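Local atomic coordinates of GH127 beta-L-arabinofuranoside (Geobacillus stearothermophilus, PDB entry 4QK0), a protein that probably hydrolyses terminal beta-L-arabinofuranosidic linkages, as a member of glycoside hydrolase family 127. Residues K289-K301 against W343-Y356. Residues are numbered along the deposited sequence; the frame is centred on the assembly and turned at random.
Sequences KQACQTLWENVTK and WTRRMLELEMDGKY
Glu351 OE1 takes two bonds, from opposite faces of its carboxylate: Gln293 NE2 donates at 2.7 Å, and Tyr356 OH donates to OE1 at 2.9 Å. OE1 lies in the amide plane of Gln293 but is met from above its own carboxylate plane, and the hydrogen bond is bent (N-H...O 136°). Glu351, where the chain leaves helix 334-350, sends its other oxygen to Lys511, so one side chain ties three parts of the chain together. Tyr356 links this polar group to Trp296, which fills a hole among Trp343, Met347, Lys355 and Tyr356. Trp296 turns CG away from its own N (chi1 172°), carrying the indole across to the second helix. Tyr356 sets its edge on one indole face, CD1 lying 3.4 Å from Trp296 CE2, and Thr300 CG2 covers the other; the benzo edge points at the face of Trp343, a T-shaped stack (planes at 71°). Met347, a selenomethionine here, has a bent, unbranched chain that lays CB over the Tyr356 face and brings CE to Trp296 CB at 3.9 Å. Lys355 NZ bridges to Glu297 OE2 at 2.8 Å, and Lys301 shares that carboxylate, probably offsetting lysine repulsion. Edge-to-face rings bury flat apolar surface while paired charges satisfy the partly exposed margin, consistent with a fixed helix orientation.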
loop_
_atom_site.group_PDB
_atom_site.type_symbol
_atom_site.label_atom_id
_atom_site.label_comp_id
_atom_site.label_asym_id
_atom_site.label_seq_id
_atom_site.Cartn_x
_atom_site.Cartn_y
_atom_site.Cartn_z
ATOM N N LYS A 289 27.944 21.226 -8.832
ATOM C CA LYS A 289 27.790 21.554 -7.444
ATOM C C LYS A 289 26.362 21.977 -7.118
ATOM O O LYS A 289 25.805 21.548 -6.122
ATOM C CB LYS A 289 28.741 22.681 -7.057
ATOM C CG LYS A 289 28.611 23.165 -5.626
ATOM C CD LYS A 289 29.745 24.104 -5.231
ATOM C CE LYS A 289 29.350 24.865 -3.979
ATOM N NZ LYS A 289 30.516 25.412 -3.258
ATOM N N GLN A 290 25.805 22.835 -7.942
ATOM C CA GLN A 290 24.445 23.320 -7.748
ATOM C C GLN A 290 23.424 22.234 -7.951
ATOM O O GLN A 290 22.478 22.177 -7.211
ATOM C CB GLN A 290 24.129 24.459 -8.702
ATOM C CG GLN A 290 24.556 25.786 -8.098
ATOM C CD GLN A 290 24.589 26.902 -9.116
ATOM O OE1 GLN A 290 23.976 26.807 -10.188
ATOM N NE2 GLN A 290 25.328 27.962 -8.802
ATOM N N ALA A 291 23.635 21.371 -8.937
ATOM C CA ALA A 291 22.752 20.217 -9.140
ATOM C C ALA A 291 22.722 19.338 -7.887
ATOM O O ALA A 291 21.665 18.975 -7.416
ATOM C CB ALA A 291 23.180 19.412 -10.342
ATOM N N CYS A 292 23.897 19.081 -7.315
ATOM C CA CYS A 292 24.022 18.330 -6.086
ATOM C C CYS A 292 23.282 18.967 -4.963
ATOM O O CYS A 292 22.649 18.256 -4.203
ATOM C CB CYS A 292 25.477 18.129 -5.672
ATOM S SG CYS A 292 26.355 16.986 -6.789
ATOM N N GLN A 293 23.375 20.294 -4.835
ATOM C CA GLN A 293 22.769 20.975 -3.731
ATOM C C GLN A 293 21.266 20.920 -3.872
ATOM O O GLN A 293 20.582 20.805 -2.878
ATOM C CB GLN A 293 23.246 22.423 -3.588
ATOM C CG GLN A 293 24.678 22.489 -3.051
ATOM C CD GLN A 293 25.355 23.869 -3.216
ATOM O OE1 GLN A 293 25.201 24.549 -4.241
ATOM N NE2 GLN A 293 26.148 24.252 -2.223
ATOM N N THR A 294 20.768 21.029 -5.089
ATOM C CA THR A 294 19.351 21.015 -5.357
ATOM C C THR A 294 18.813 19.611 -5.034
ATOM O O THR A 294 17.783 19.488 -4.412
ATOM C CB THR A 294 19.099 21.357 -6.827
ATOM O OG1 THR A 294 19.500 22.712 -7.019
ATOM C CG2 THR A 294 17.636 21.227 -7.215
ATOM N N LEU A 295 19.561 18.587 -5.415
ATOM C CA LEU A 295 19.147 17.231 -5.136
ATOM C C LEU A 295 19.234 16.909 -3.661
ATOM O O LEU A 295 18.349 16.260 -3.135
ATOM C CB LEU A 295 19.940 16.250 -5.957
ATOM C CG LEU A 295 19.555 16.315 -7.442
ATOM C CD1 LEU A 295 20.651 15.756 -8.318
ATOM C CD2 LEU A 295 18.288 15.540 -7.711
ATOM N N TRP A 296 20.263 17.412 -2.986
ATOM C CA TRP A 296 20.390 17.254 -1.564
ATOM C C TRP A 296 19.201 17.799 -0.825
ATOM O O TRP A 296 18.693 17.181 0.111
ATOM C CB TRP A 296 21.627 17.990 -1.045
ATOM C CG TRP A 296 21.679 18.011 0.424
ATOM C CD1 TRP A 296 21.300 18.995 1.240
ATOM C CD2 TRP A 296 22.100 16.942 1.249
ATOM N NE1 TRP A 296 21.463 18.623 2.538
ATOM C CE2 TRP A 296 21.964 17.363 2.564
ATOM C CE3 TRP A 296 22.622 15.688 0.986
ATOM C CZ2 TRP A 296 22.323 16.597 3.621
ATOM C CZ3 TRP A 296 22.953 14.898 2.006
ATOM C CH2 TRP A 296 22.796 15.344 3.344
ATOM N N GLU A 297 18.835 19.013 -1.140
ATOM C CA GLU A 297 17.678 19.632 -0.515
ATOM C C GLU A 297 16.406 18.832 -0.812
ATOM O O GLU A 297 15.586 18.656 0.066
ATOM C CB GLU A 297 17.505 21.072 -1.019
ATOM C CG GLU A 297 18.641 21.994 -0.519
ATOM C CD GLU A 297 18.588 22.275 0.992
ATOM O OE1 GLU A 297 17.577 22.881 1.440
ATOM O OE2 GLU A 297 19.523 21.892 1.756
ATOM N N ASN A 298 16.243 18.346 -2.046
ATOM C CA ASN A 298 15.061 17.610 -2.358
ATOM C C ASN A 298 15.005 16.295 -1.539
ATOM O O ASN A 298 13.968 15.952 -0.962
ATOM C CB ASN A 298 14.982 17.288 -3.808
ATOM C CG ASN A 298 13.650 16.606 -4.164
ATOM O OD1 ASN A 298 13.602 15.451 -4.592
ATOM N ND2 ASN A 298 12.563 17.369 -4.051
ATOM N N VAL A 299 16.108 15.551 -1.498
ATOM C CA VAL A 299 16.111 14.263 -0.792
ATOM C C VAL A 299 15.878 14.495 0.701
ATOM O O VAL A 299 15.001 13.877 1.279
ATOM C CB VAL A 299 17.426 13.498 -0.984
ATOM C CG1 VAL A 299 17.488 12.342 -0.036
ATOM C CG2 VAL A 299 17.523 13.007 -2.383
ATOM N N THR A 300 16.623 15.416 1.296
ATOM C CA THR A 300 16.720 15.475 2.727
ATOM C C THR A 300 15.649 16.362 3.325
ATOM O O THR A 300 15.402 16.265 4.507
ATOM C CB THR A 300 18.107 15.977 3.231
ATOM O OG1 THR A 300 18.335 17.322 2.805
ATOM C CG2 THR A 300 19.169 15.107 2.725
ATOM N N LYS A 301 15.069 17.252 2.549
ATOM C CA LYS A 301 13.983 18.054 3.052
ATOM C C LYS A 301 12.579 17.632 2.536
ATOM O O LYS A 301 11.576 18.219 2.929
ATOM C CB LYS A 301 14.223 19.510 2.734
ATOM C CG LYS A 301 15.449 19.969 3.541
ATOM C CD LYS A 301 15.496 21.402 4.070
ATOM C CE LYS A 301 16.806 21.624 4.850
ATOM N NZ LYS A 301 18.009 21.518 3.957
ATOM N N TRP A 343 27.135 9.640 0.504
ATOM C CA TRP A 343 26.840 10.899 -0.146
ATOM C C TRP A 343 27.197 12.059 0.761
ATOM O O TRP A 343 27.873 12.991 0.319
ATOM C CB TRP A 343 25.388 10.970 -0.490
ATOM C CG TRP A 343 25.009 12.143 -1.286
ATOM C CD1 TRP A 343 25.828 12.921 -2.057
ATOM C CD2 TRP A 343 23.685 12.654 -1.481
ATOM N NE1 TRP A 343 25.094 13.872 -2.702
ATOM C CE2 TRP A 343 23.778 13.730 -2.386
ATOM C CE3 TRP A 343 22.427 12.278 -1.010
ATOM C CZ2 TRP A 343 22.648 14.484 -2.800
ATOM C CZ3 TRP A 343 21.304 13.019 -1.417
ATOM C CH2 TRP A 343 21.418 14.098 -2.312
ATOM N N THR A 344 26.816 11.981 2.028
ATOM C CA THR A 344 27.052 13.086 2.933
ATOM C C THR A 344 28.545 13.397 3.047
ATOM O O THR A 344 28.956 14.540 3.179
ATOM C CB THR A 344 26.508 12.828 4.356
ATOM O OG1 THR A 344 27.103 11.636 4.896
ATOM C CG2 THR A 344 24.987 12.646 4.324
ATOM N N ARG A 345 29.354 12.371 3.050
ATOM C CA ARG A 345 30.766 12.573 3.158
ATOM C C ARG A 345 31.314 13.392 1.978
ATOM O O ARG A 345 32.146 14.217 2.188
ATOM C CB ARG A 345 31.483 11.240 3.280
ATOM C CG ARG A 345 32.895 11.369 3.836
ATOM C CD ARG A 345 33.557 10.023 3.728
ATOM N NE ARG A 345 34.990 10.063 3.912
ATOM C CZ ARG A 345 35.778 9.004 3.766
ATOM N NH1 ARG A 345 35.270 7.812 3.447
ATOM N NH2 ARG A 345 37.079 9.130 3.947
ATOM N N ARG A 346 30.876 13.120 0.752
ATOM C CA ARG A 346 31.281 13.911 -0.385
ATOM C C ARG A 346 30.690 15.303 -0.346
ATOM O O ARG A 346 31.312 16.260 -0.844
ATOM C CB ARG A 346 30.888 13.252 -1.696
ATOM C CG ARG A 346 31.620 11.953 -1.956
ATOM C CD ARG A 346 33.118 12.158 -2.059
ATOM N NE ARG A 346 33.810 11.039 -2.680
ATOM C CZ ARG A 346 35.122 10.996 -2.920
ATOM N NH1 ARG A 346 35.886 12.025 -2.593
ATOM N NH2 ARG A 346 35.688 9.905 -3.470
HETATM N N MSE A 347 29.467 15.437 0.178
HETATM C CA MSE A 347 28.869 16.786 0.254
HETATM C C MSE A 347 29.730 17.604 1.182
HETATM O O MSE A 347 29.938 18.771 0.951
HETATM C CB MSE A 347 27.443 16.830 0.748
HETATM C CG MSE A 347 26.418 16.192 -0.196
HETATM SE SE MSE A 347 26.312 17.073 -1.930
HETATM C CE MSE A 347 25.468 18.774 -1.425
ATOM N N LEU A 348 30.194 17.020 2.260
ATOM C CA LEU A 348 31.054 17.723 3.189
ATOM C C LEU A 348 32.354 18.208 2.536
ATOM O O LEU A 348 32.859 19.232 2.897
ATOM C CB LEU A 348 31.412 16.836 4.365
ATOM C CG LEU A 348 30.277 16.750 5.379
ATOM C CD1 LEU A 348 30.571 15.667 6.407
ATOM C CD2 LEU A 348 30.050 18.099 6.039
ATOM N N GLU A 349 32.884 17.452 1.586
ATOM C CA GLU A 349 34.092 17.862 0.860
ATOM C C GLU A 349 33.775 18.963 -0.129
ATOM O O GLU A 349 34.624 19.741 -0.496
ATOM C CB GLU A 349 34.734 16.652 0.186
ATOM C CG GLU A 349 35.311 15.687 1.242
ATOM C CD GLU A 349 35.704 14.303 0.696
ATOM O OE1 GLU A 349 35.636 14.107 -0.547
ATOM O OE2 GLU A 349 36.047 13.408 1.512
ATOM N N LEU A 350 32.519 19.080 -0.506
ATOM C CA LEU A 350 32.102 20.119 -1.419
ATOM C C LEU A 350 31.777 21.442 -0.737
ATOM O O LEU A 350 31.939 22.513 -1.312
ATOM C CB LEU A 350 30.876 19.612 -2.129
ATOM C CG LEU A 350 30.261 20.380 -3.271
ATOM C CD1 LEU A 350 31.289 20.581 -4.379
ATOM C CD2 LEU A 350 29.060 19.589 -3.787
ATOM N N GLU A 351 31.322 21.362 0.502
ATOM C CA GLU A 351 30.954 22.514 1.269
ATOM C C GLU A 351 30.812 22.051 2.747
ATOM O O GLU A 351 30.069 21.101 3.077
ATOM C CB GLU A 351 29.673 23.065 0.704
ATOM C CG GLU A 351 29.149 24.342 1.349
ATOM C CD GLU A 351 27.649 24.503 1.141
ATOM O OE1 GLU A 351 27.079 23.816 0.249
ATOM O OE2 GLU A 351 27.012 25.271 1.898
HETATM N N MSE A 352 31.503 22.739 3.624
HETATM C CA MSE A 352 31.487 22.449 5.029
HETATM C C MSE A 352 30.233 23.018 5.671
HETATM O O MSE A 352 30.202 24.148 6.110
HETATM C CB MSE A 352 32.751 22.987 5.644
HETATM C CG MSE A 352 32.789 22.505 7.083
HETATM SE SE MSE A 352 32.914 20.523 7.272
HETATM C CE MSE A 352 34.277 20.157 5.927
ATOM N N ASP A 353 29.173 22.207 5.705
ATOM C CA ASP A 353 27.899 22.582 6.294
ATOM C C ASP A 353 27.460 21.460 7.254
ATOM O O ASP A 353 27.303 20.284 6.865
ATOM C CB ASP A 353 26.889 22.813 5.178
ATOM C CG ASP A 353 25.604 23.401 5.664
ATOM O OD1 ASP A 353 25.141 23.125 6.826
ATOM O OD2 ASP A 353 25.039 24.157 4.866
ATOM N N GLY A 354 27.296 21.828 8.503
ATOM C CA GLY A 354 26.816 20.933 9.529
ATOM C C GLY A 354 25.548 20.154 9.137
ATOM O O GLY A 354 25.381 19.030 9.576
ATOM N N LYS A 355 24.698 20.702 8.277
ATOM C CA LYS A 355 23.474 19.976 7.884
ATOM C C LYS A 355 23.772 18.669 7.180
ATOM O O LYS A 355 23.006 17.744 7.283
ATOM C CB LYS A 355 22.541 20.847 7.067
ATOM C CG LYS A 355 22.925 20.976 5.589
ATOM C CD LYS A 355 22.263 22.208 4.890
ATOM C CE LYS A 355 22.916 22.528 3.552
ATOM N NZ LYS A 355 22.000 22.914 2.485
ATOM N N TYR A 356 24.927 18.558 6.536
ATOM C CA TYR A 356 25.341 17.330 5.884
ATOM C C TYR A 356 25.709 16.297 6.920
ATOM O O TYR A 356 25.370 15.096 6.810
ATOM C CB TYR A 356 26.533 17.537 4.914
ATOM C CG TYR A 356 26.271 18.588 3.819
ATOM C CD1 TYR A 356 25.054 18.644 3.163
ATOM C CD2 TYR A 356 27.242 19.482 3.419
ATOM C CE1 TYR A 356 24.808 19.575 2.176
ATOM C CE2 TYR A 356 26.997 20.432 2.432
ATOM C CZ TYR A 356 25.781 20.489 1.835
ATOM O OH TYR A 356 25.531 21.392 0.841
HETATM O O HOH W 1 33.536 23.697 -3.635
HETATM O O HOH W 2 22.148 22.481 -0.524
#